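Local coordinates for protein Apc35852 (Geobacillus stearothermophilus, PDB 1U9C) that is of unknown function but belongs to the DJ-1/PfpI family and probably carries a reactive cysteine, as its chaperone and protease relatives do, at residues L9-N14 and E109-V114; I93-G98 and F103-N108; V33-F38 and V45-I50; S133-A138 and T144-G149. One frame throughout, in Å; residues are numbered along the deposited sequence.

Contact 1: L9-N14 and E109-V114; sequences LMVVTN and ETLQYV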
# COMPACT_ATOMS: atom_id res chain seq x y z
N LEU A 9 -7.82 6.07 -5.13
CA LEU A 9 -6.46 6.48 -5.51
C LEU A 9 -5.51 5.33 -5.16
O LEU A 9 -5.45 4.92 -4.01
CB LEU A 9 -6.04 7.72 -4.73
CG LEU A 9 -4.61 8.19 -4.93
CD1 LEU A 9 -4.37 8.64 -6.36
CD2 LEU A 9 -4.29 9.29 -3.93
N MET A 10 -4.78 4.81 -6.14
CA MET A 10 -3.75 3.79 -5.86
C MET A 10 -2.37 4.38 -6.03
O MET A 10 -2.19 5.12 -7.02
CB MET A 10 -3.92 2.60 -6.80
CG MET A 10 -5.30 1.93 -6.62
SD MET A 10 -5.50 0.38 -7.55
CE MET A 10 -4.53 -0.74 -6.55
N VAL A 11 -1.47 4.15 -5.08
CA VAL A 11 -0.14 4.76 -5.16
C VAL A 11 0.89 3.67 -5.01
O VAL A 11 0.89 2.91 -4.05
CB VAL A 11 0.06 5.83 -4.08
CG1 VAL A 11 1.40 6.54 -4.31
CG2 VAL A 11 -1.05 6.86 -4.07
N VAL A 12 1.80 3.58 -5.99
CA VAL A 12 2.85 2.59 -6.00
C VAL A 12 4.26 3.23 -6.05
O VAL A 12 4.47 4.37 -6.40
CB VAL A 12 2.67 1.59 -7.18
CG1 VAL A 12 1.34 0.91 -7.07
CG2 VAL A 12 2.83 2.29 -8.55
N THR A 13 5.22 2.38 -5.66
CA THR A 13 6.66 2.74 -5.66
C THR A 13 7.23 2.84 -7.06
O THR A 13 6.71 2.28 -8.03
CB THR A 13 7.41 1.66 -4.85
OG1 THR A 13 8.80 2.03 -4.66
CG2 THR A 13 7.45 0.32 -5.54
N ASN A 14 8.33 3.58 -7.17
CA ASN A 14 9.17 3.59 -8.33
C ASN A 14 10.62 3.19 -8.00
O ASN A 14 11.48 3.33 -8.86
CB ASN A 14 9.23 4.96 -9.00
CG ASN A 14 7.88 5.51 -9.34
OD1 ASN A 14 7.24 6.09 -8.49
ND2 ASN A 14 7.42 5.33 -10.60
N GLU A 109 7.29 13.56 1.31
CA GLU A 109 6.41 14.56 1.89
C GLU A 109 5.05 14.67 1.23
O GLU A 109 4.07 14.99 1.91
CB GLU A 109 7.07 15.94 1.90
CG GLU A 109 7.38 16.52 0.52
CD GLU A 109 6.24 17.36 -0.05
OE1 GLU A 109 5.44 17.91 0.74
OE2 GLU A 109 6.14 17.46 -1.30
N THR A 110 4.98 14.44 -0.07
CA THR A 110 3.69 14.45 -0.79
C THR A 110 2.81 13.34 -0.27
O THR A 110 1.64 13.56 0.06
CB THR A 110 3.89 14.28 -2.29
OG1 THR A 110 4.84 15.28 -2.79
CG2 THR A 110 2.60 14.44 -3.06
N LEU A 111 3.32 12.13 -0.16
CA LEU A 111 2.50 11.03 0.33
C LEU A 111 2.09 11.26 1.79
O LEU A 111 0.97 10.94 2.16
CB LEU A 111 3.24 9.68 0.12
CG LEU A 111 2.50 8.44 0.60
CD1 LEU A 111 1.22 8.25 -0.16
CD2 LEU A 111 3.40 7.20 0.42
N GLN A 112 2.99 11.81 2.61
CA GLN A 112 2.63 12.10 4.01
C GLN A 112 1.47 13.09 4.06
O GLN A 112 0.54 12.92 4.83
CB GLN A 112 3.82 12.66 4.77
CG GLN A 112 4.91 11.64 5.15
CD GLN A 112 6.14 12.33 5.69
OE1 GLN A 112 6.11 13.53 5.98
NE2 GLN A 112 7.22 11.59 5.74
N TYR A 113 1.54 14.10 3.22
CA TYR A 113 0.50 15.10 3.16
C TYR A 113 -0.84 14.52 2.70
O TYR A 113 -1.88 14.76 3.28
CB TYR A 113 0.92 16.20 2.20
CG TYR A 113 -0.12 17.27 2.12
CD1 TYR A 113 -0.10 18.34 3.00
CD2 TYR A 113 -1.10 17.24 1.16
CE1 TYR A 113 -1.07 19.34 2.94
CE2 TYR A 113 -2.08 18.21 1.10
CZ TYR A 113 -2.05 19.27 1.99
OH TYR A 113 -3.03 20.25 1.90
N VAL A 114 -0.82 13.71 1.65
CA VAL A 114 -1.99 13.01 1.19
C VAL A 114 -2.57 12.12 2.26
O VAL A 114 -3.79 12.21 2.51
CB VAL A 114 -1.65 12.24 -0.11
CG1 VAL A 114 -2.79 11.37 -0.48
CG2 VAL A 114 -1.37 13.21 -1.24
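L9 and V11 lean from the strand toward L111 and V114 on the helix, giving two methyl-to-methyl meetings. At one, L9 CD2 comes within 4.3 Å of V114 CG1; at the other, V11 CG1 and L111 CD1 stand 4.5 Å apart. L9 reaches across because its CG is turned away from the backbone N (chi1 175°), so the isobutyl group projects off the strand. Neither meeting is intimate, yet all four residues are buried: I93 and L95 of the neighbouring strand fill in beside them, and F105 packs on L111. Helix 109-120 thus covers one face of the mixed, mostly parallel sheet in a Rossmann-like alpha/beta sandwich, lying over strands 7-12 and 92-95 together, while M10 and V12 turn to the other face and meet helix 28-40. The far side of the helix is looser and polar. There T110 OG1 donates to E109 OE2 at 2.9 Å, coming from above the carboxylate plane, about 60° out of it. E109 also forms a salt bridge through OE1 with K84, whose charge lies against the ring of Y113 as a cation-pi pair. Q112 NE2, partly exposed, bonds to P106 O.

Contact 2: I93-G98 and F103-N108; sequences IFLPGG and FDFPDN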
# COMPACT_ATOMS: atom_id res chain seq x y z
N ILE A 93 -7.71 5.48 -0.42
CA ILE A 93 -6.34 5.36 -1.00
C ILE A 93 -5.90 3.96 -0.66
O ILE A 93 -6.15 3.41 0.42
CB ILE A 93 -5.40 6.45 -0.40
CG1 ILE A 93 -4.04 6.38 -1.08
CG2 ILE A 93 -5.24 6.36 1.09
CD1 ILE A 93 -3.13 7.56 -0.64
N PHE A 94 -5.18 3.36 -1.65
CA PHE A 94 -4.66 2.01 -1.54
C PHE A 94 -3.18 1.98 -1.89
O PHE A 94 -2.82 2.42 -2.97
CB PHE A 94 -5.46 1.11 -2.51
CG PHE A 94 -5.29 -0.36 -2.25
CD1 PHE A 94 -6.23 -1.08 -1.53
CD2 PHE A 94 -4.13 -1.04 -2.65
CE1 PHE A 94 -6.04 -2.42 -1.27
CE2 PHE A 94 -3.97 -2.38 -2.36
CZ PHE A 94 -4.95 -3.04 -1.66
N LEU A 95 -2.38 1.45 -0.98
CA LEU A 95 -0.91 1.36 -1.13
C LEU A 95 -0.45 -0.06 -1.27
O LEU A 95 -0.29 -0.76 -0.27
CB LEU A 95 -0.23 2.00 0.10
CG LEU A 95 -0.58 3.44 0.40
CD1 LEU A 95 0.21 3.93 1.62
CD2 LEU A 95 -0.48 4.32 -0.69
N PRO A 96 -0.24 -0.54 -2.50
CA PRO A 96 0.43 -1.80 -2.67
C PRO A 96 1.86 -1.72 -2.16
O PRO A 96 2.44 -0.67 -1.94
CB PRO A 96 0.43 -1.95 -4.19
CG PRO A 96 -0.71 -1.12 -4.67
CD PRO A 96 -0.58 0.08 -3.77
N GLY A 97 2.46 -2.90 -2.04
CA GLY A 97 3.84 -3.07 -1.55
C GLY A 97 4.91 -3.36 -2.57
O GLY A 97 4.91 -2.82 -3.68
N GLY A 98 5.82 -4.24 -2.18
CA GLY A 98 7.12 -4.41 -2.76
C GLY A 98 8.14 -3.73 -1.84
O GLY A 98 7.88 -2.67 -1.31
N PHE A 103 11.89 2.40 0.57
CA PHE A 103 12.86 3.45 0.20
C PHE A 103 12.27 4.73 -0.36
O PHE A 103 12.95 5.77 -0.36
CB PHE A 103 13.82 2.90 -0.84
CG PHE A 103 14.59 1.72 -0.36
CD1 PHE A 103 15.78 1.89 0.31
CD2 PHE A 103 14.09 0.45 -0.53
CE1 PHE A 103 16.49 0.82 0.79
CE2 PHE A 103 14.78 -0.62 -0.07
CZ PHE A 103 15.98 -0.45 0.63
N ASP A 104 11.07 4.70 -0.92
CA ASP A 104 10.49 5.94 -1.48
C ASP A 104 9.12 6.31 -0.86
O ASP A 104 8.64 7.39 -1.22
CB ASP A 104 10.41 5.97 -3.03
CG ASP A 104 9.52 4.93 -3.67
OD1 ASP A 104 8.98 4.05 -2.98
OD2 ASP A 104 9.29 5.07 -4.92
N PHE A 105 8.53 5.51 0.02
CA PHE A 105 7.30 5.94 0.70
C PHE A 105 7.49 6.65 2.05
O PHE A 105 6.83 7.65 2.25
CB PHE A 105 6.33 4.75 0.96
CG PHE A 105 5.51 4.29 -0.21
CD1 PHE A 105 5.70 4.74 -1.51
CD2 PHE A 105 4.44 3.43 0.02
CE1 PHE A 105 4.87 4.34 -2.54
CE2 PHE A 105 3.64 3.02 -1.01
CZ PHE A 105 3.83 3.46 -2.27
N PRO A 106 8.28 6.14 3.00
CA PRO A 106 8.18 6.67 4.35
C PRO A 106 8.50 8.12 4.51
O PRO A 106 7.97 8.77 5.44
CB PRO A 106 9.10 5.76 5.15
CG PRO A 106 10.04 5.21 4.21
CD PRO A 106 9.28 5.04 2.92
N ASP A 107 9.46 8.65 3.73
CA ASP A 107 9.92 10.01 3.87
C ASP A 107 9.43 10.92 2.75
O ASP A 107 9.87 12.05 2.63
CB ASP A 107 11.44 10.01 3.93
CG ASP A 107 11.95 9.28 5.15
OD1 ASP A 107 11.42 9.47 6.26
OD2 ASP A 107 12.94 8.53 5.06
N ASN A 108 8.47 10.46 1.96
CA ASN A 108 7.97 11.29 0.87
C ASN A 108 6.95 12.29 1.40
O ASN A 108 5.91 11.90 1.92
CB ASN A 108 7.35 10.43 -0.21
CG ASN A 108 6.91 11.24 -1.36
OD1 ASN A 108 5.87 11.87 -1.27
ND2 ASN A 108 7.75 11.39 -2.39
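L95 and F105 have the nearest CA atoms across the two segments, 9.6 Å apart. On one side strand 93-95 runs out into P96 and two glycines; on the other, a type I turn runs from F105 to N108, with N108 N bonded to F105 O at 3.3 Å. The F105 side chain spans the distance between the two segments. Its CG sits beside the backbone N (chi1 -79°), and from there the ring reaches toward the end of the strand, where CE2 does the touching. It lies 4.2 Å from L95 CB and 4.0 Å from P96 O, both set obliquely to the ring. L111 and S133 also pack on F105, so the ring is buried. The turn then leads straight into the next helix, since N108 is its N-cap and OD1 takes the N-H of L111. Beyond P96, G98 N bonds to OD2 of the 3-sulfinoalanine at position 129, the oxidised form of what is probably the family's reactive cysteine. Between the segments, then, the chemistry is van der Waals contact alone, the ring carbon CE2 against a methylene and a carbonyl oxygen; what joins them depends on shape and burial, while the polar ties of the glycines go elsewhere.

Contact 3: V33-F38 and V45-I50; sequences VPYLVF and VKVASI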
# COMPACT_ATOMS: atom_id res chain seq x y z
N VAL A 33 -4.34 -7.31 -8.35
CA VAL A 33 -5.54 -7.94 -7.85
C VAL A 33 -6.51 -6.87 -7.29
O VAL A 33 -7.69 -6.86 -7.63
CB VAL A 33 -5.17 -9.03 -6.85
CG1 VAL A 33 -6.32 -9.35 -5.90
CG2 VAL A 33 -4.65 -10.27 -7.60
N PRO A 34 -6.06 -5.95 -6.44
CA PRO A 34 -6.93 -4.86 -6.03
C PRO A 34 -7.48 -4.02 -7.18
O PRO A 34 -8.66 -3.65 -7.15
CB PRO A 34 -6.06 -4.08 -5.03
CG PRO A 34 -5.16 -5.14 -4.48
CD PRO A 34 -4.79 -5.94 -5.70
N TYR A 35 -6.62 -3.68 -8.12
CA TYR A 35 -7.06 -2.86 -9.27
C TYR A 35 -8.24 -3.58 -9.96
O TYR A 35 -9.27 -2.92 -10.23
CB TYR A 35 -5.88 -2.70 -10.24
CG TYR A 35 -6.19 -1.89 -11.51
CD1 TYR A 35 -6.13 -0.54 -11.47
CD2 TYR A 35 -6.52 -2.50 -12.69
CE1 TYR A 35 -6.39 0.21 -12.60
CE2 TYR A 35 -6.77 -1.71 -13.84
CZ TYR A 35 -6.67 -0.38 -13.74
OH TYR A 35 -6.92 0.39 -14.88
N LEU A 36 -8.12 -4.86 -10.21
CA LEU A 36 -9.18 -5.60 -10.90
C LEU A 36 -10.44 -5.62 -10.03
O LEU A 36 -11.57 -5.45 -10.55
CB LEU A 36 -8.71 -7.05 -11.21
CG LEU A 36 -9.69 -8.04 -11.84
CD1 LEU A 36 -10.07 -7.52 -13.21
CD2 LEU A 36 -9.16 -9.46 -11.93
N VAL A 37 -10.35 -5.88 -8.72
CA VAL A 37 -11.49 -5.83 -7.81
C VAL A 37 -12.20 -4.49 -7.92
O VAL A 37 -13.45 -4.43 -8.07
CB VAL A 37 -11.06 -6.13 -6.32
CG1 VAL A 37 -12.19 -5.76 -5.30
CG2 VAL A 37 -10.63 -7.59 -6.14
N PHE A 38 -11.44 -3.40 -7.84
CA PHE A 38 -12.05 -2.07 -7.89
C PHE A 38 -12.68 -1.76 -9.25
O PHE A 38 -13.78 -1.20 -9.33
CB PHE A 38 -11.02 -1.00 -7.50
CG PHE A 38 -10.45 -1.16 -6.11
CD1 PHE A 38 -11.18 -1.66 -5.05
CD2 PHE A 38 -9.14 -0.79 -5.87
CE1 PHE A 38 -10.64 -1.80 -3.81
CE2 PHE A 38 -8.61 -0.94 -4.62
CZ PHE A 38 -9.36 -1.44 -3.59
N VAL A 45 -10.77 4.53 -10.72
CA VAL A 45 -9.45 4.32 -10.10
C VAL A 45 -8.40 5.20 -10.76
O VAL A 45 -8.23 5.18 -11.96
CB VAL A 45 -9.02 2.85 -10.23
CG1 VAL A 45 -7.76 2.65 -9.52
CG2 VAL A 45 -10.11 1.91 -9.70
N LYS A 46 -7.71 5.99 -9.96
CA LYS A 46 -6.57 6.78 -10.42
C LYS A 46 -5.32 6.05 -10.01
O LYS A 46 -5.11 5.70 -8.83
CB LYS A 46 -6.51 8.18 -9.79
CG LYS A 46 -5.30 8.97 -10.31
CD LYS A 46 -5.31 10.42 -9.99
CE LYS A 46 -4.12 11.12 -10.55
NZ LYS A 46 -4.23 12.61 -10.38
N VAL A 47 -4.48 5.74 -10.98
CA VAL A 47 -3.22 5.04 -10.77
C VAL A 47 -2.04 5.99 -10.74
O VAL A 47 -1.73 6.59 -11.74
CB VAL A 47 -3.00 3.96 -11.87
CG1 VAL A 47 -1.75 3.18 -11.60
CG2 VAL A 47 -4.20 3.00 -11.95
N ALA A 48 -1.47 6.18 -9.57
CA ALA A 48 -0.35 7.06 -9.35
C ALA A 48 0.87 6.32 -8.85
O ALA A 48 0.80 5.23 -8.28
CB ALA A 48 -0.72 8.20 -8.39
N SER A 49 2.01 6.95 -9.05
CA SER A 49 3.25 6.51 -8.42
C SER A 49 3.97 7.74 -7.90
O SER A 49 3.63 8.88 -8.19
CB SER A 49 4.09 5.65 -9.34
OG SER A 49 4.58 6.44 -10.45
N ILE A 50 5.01 7.51 -7.10
CA ILE A 50 5.78 8.63 -6.58
C ILE A 50 6.30 9.50 -7.74
O ILE A 50 6.24 10.76 -7.68
CB ILE A 50 6.90 8.07 -5.69
CG1 ILE A 50 6.38 7.33 -4.47
CG2 ILE A 50 7.90 9.22 -5.34
CD1 ILE A 50 5.48 8.11 -3.55
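Y35 swings its ring off the helix with CG opposite the backbone N (chi1 179°), which carries the CD1-CE1 side over to V45 and V47. F38, one turn on, has CG beside its backbone N instead (chi1 -60°); only its CB faces the strand, and the ring folds back along the helix. Y35 CE1 meets V47 CG2 at 3.6 Å, the two side chains crossing at about a right angle. The same CD1-CE1 side of the ring also touches V45, with CD1 4.1 Å from V45 CG1, while the valine's other methyl, CG2, packs on F38 CB at 3.8 Å. V45 is therefore forked between the two aromatic residues, one methyl to each. The F38 ring has P34 O 3.1 Å above one face, offset toward the rim, and goes on to pack with V8 and V216. An alanine at Y35 is likely to strip V47 CG2 of its contact with the ring and to open a gap beside V45 CG1, since the ring supplies both touches. The F31 ring also meets Y35 and V47, extending this apolar patch. Segment axes for 33-38 and 45-49 approach to 10.2 Å and run nearly antiparallel, at 158°. That is the returning half of a beta-alpha-beta crossover, in which helix 28-40 links the adjacent parallel strands 7-12 and 44-49.

Contact 4: S133-A138 and T144-G149; sequences SGLVNA and TPIVKG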
# COMPACT_ATOMS: atom_id res chain seq x y z
N SER A 133 4.56 1.05 4.94
CA SER A 133 5.71 1.98 5.04
C SER A 133 5.31 3.44 4.83
O SER A 133 5.89 4.35 5.41
CB SER A 133 6.85 1.57 4.09
OG SER A 133 6.45 1.62 2.76
N GLY A 134 4.29 3.67 3.99
CA GLY A 134 3.81 5.03 3.73
C GLY A 134 3.23 5.65 4.99
O GLY A 134 3.19 6.86 5.11
N LEU A 135 2.82 4.81 5.94
CA LEU A 135 2.19 5.31 7.19
C LEU A 135 3.19 5.62 8.30
O LEU A 135 2.80 6.22 9.33
CB LEU A 135 1.23 4.26 7.71
CG LEU A 135 -0.05 4.11 6.90
CD1 LEU A 135 -0.70 2.75 7.15
CD2 LEU A 135 -1.01 5.27 7.29
N VAL A 136 4.45 5.20 8.17
CA VAL A 136 5.34 5.19 9.35
C VAL A 136 5.54 6.59 9.94
O VAL A 136 5.60 6.75 11.17
CB VAL A 136 6.68 4.47 9.01
CG1 VAL A 136 7.79 4.84 9.95
CG2 VAL A 136 6.40 2.96 9.02
N ASN A 137 5.64 7.61 9.08
CA ASN A 137 5.87 9.00 9.47
C ASN A 137 4.72 9.93 9.04
O ASN A 137 4.91 11.15 8.98
CB ASN A 137 7.18 9.49 8.87
CG ASN A 137 8.36 8.61 9.27
OD1 ASN A 137 8.55 8.33 10.45
ND2 ASN A 137 9.21 8.26 8.30
N ALA A 138 3.53 9.36 8.85
CA ALA A 138 2.31 10.10 8.51
C ALA A 138 1.49 10.37 9.79
O ALA A 138 1.48 9.55 10.71
CB ALA A 138 1.45 9.35 7.53
N THR A 144 -0.20 13.58 15.80
CA THR A 144 -0.47 12.22 16.26
C THR A 144 -0.26 11.23 15.10
O THR A 144 -0.87 11.42 14.05
CB THR A 144 -1.94 12.11 16.72
OG1 THR A 144 -2.20 12.97 17.84
CG2 THR A 144 -2.27 10.68 17.22
N PRO A 145 0.53 10.18 15.29
CA PRO A 145 0.67 9.20 14.21
C PRO A 145 -0.68 8.61 13.83
O PRO A 145 -1.50 8.26 14.70
CB PRO A 145 1.55 8.12 14.83
CG PRO A 145 2.37 8.83 15.75
CD PRO A 145 1.38 9.81 16.43
N ILE A 146 -0.92 8.51 12.52
CA ILE A 146 -2.16 7.90 12.04
C ILE A 146 -2.38 6.49 12.61
O ILE A 146 -3.53 6.14 12.92
CB ILE A 146 -2.21 7.90 10.49
CG1 ILE A 146 -2.32 9.34 9.95
CG2 ILE A 146 -3.36 7.03 10.03
CD1 ILE A 146 -1.99 9.51 8.51
N VAL A 147 -1.32 5.70 12.76
CA VAL A 147 -1.45 4.33 13.30
C VAL A 147 -1.52 4.19 14.82
O VAL A 147 -1.65 3.07 15.33
CB VAL A 147 -0.34 3.39 12.79
CG1 VAL A 147 -0.33 3.39 11.29
CG2 VAL A 147 1.04 3.80 13.31
N LYS A 148 -1.37 5.29 15.55
CA LYS A 148 -1.39 5.21 17.00
C LYS A 148 -2.70 4.68 17.54
O LYS A 148 -3.76 5.23 17.26
CB LYS A 148 -1.06 6.59 17.62
CG LYS A 148 -1.22 6.66 19.13
CD LYS A 148 -0.59 7.91 19.72
CE LYS A 148 -0.81 7.99 21.25
NZ LYS A 148 0.11 8.94 21.95
N GLY A 149 -2.62 3.60 18.32
CA GLY A 149 -3.81 2.98 18.93
C GLY A 149 -4.66 2.16 17.98
O GLY A 149 -5.74 1.69 18.34
O HOH W 1 1.31 6.53 11.51
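A138 O accepts the N-H of I146 at 3.2 Å in a nearly straight bond (170° at the hydrogen) that comes in tilted about 31° from the carbonyl plane, so two type I turns, L135 to A138 and P145 to K148, are tied backbone to backbone. A water works beside this bond, accepting from V147 N at 3.0 Å. L135 O (2.7 Å) and A138 O (3.1 Å) are both placed to accept from that water, but more acceptors lie in reach than it has protons. The side chains close the apolar side. I146 has CG1 next to its backbone N (chi1 -67°), which sends CD1 along A138 to within 3.6 Å of A138 CB. Its other branch, CG2, lies 4.0 Å from L135 CD2, the two side chains crossing roughly at right angles. V147 adds CG1, 4.0 Å from L135 CB. I146 also packs against L115 and A119 of helix 109-120, so it wedges between the turn and that helix. A glycine in place of I146 would probably leave L135 CD2 and A138 CB facing a gap, with the two turns freer to shift. Both turns belong to the long loop between strands 124-127 and 151-152. The first follows soon after the 3-sulfinoalanine at position 129, where this family typically has its nucleophile elbow.

Contacts 1, 2 and 3 all reach the same central sheet, through neighbouring strands in the order 44-49, 7-12, 92-95. Contact 3 lies on one face, under helix 28-40; contacts 1 and 2, with centres 6 Å apart, lie on the other, under helix 109-120 and the loop leading into it. D104 bonds to T13, tying the two together. Along the chain contact 3 closes first, then contact 2, both between the two segments of contact 1; contact 4 comes last. Its centre is 12 Å from that of contact 2, where N137 bonds to P106 O, and 22 Å from that of contact 3. The sheet is thus covered on both faces, with contact 4 in the loops after the modified cysteine.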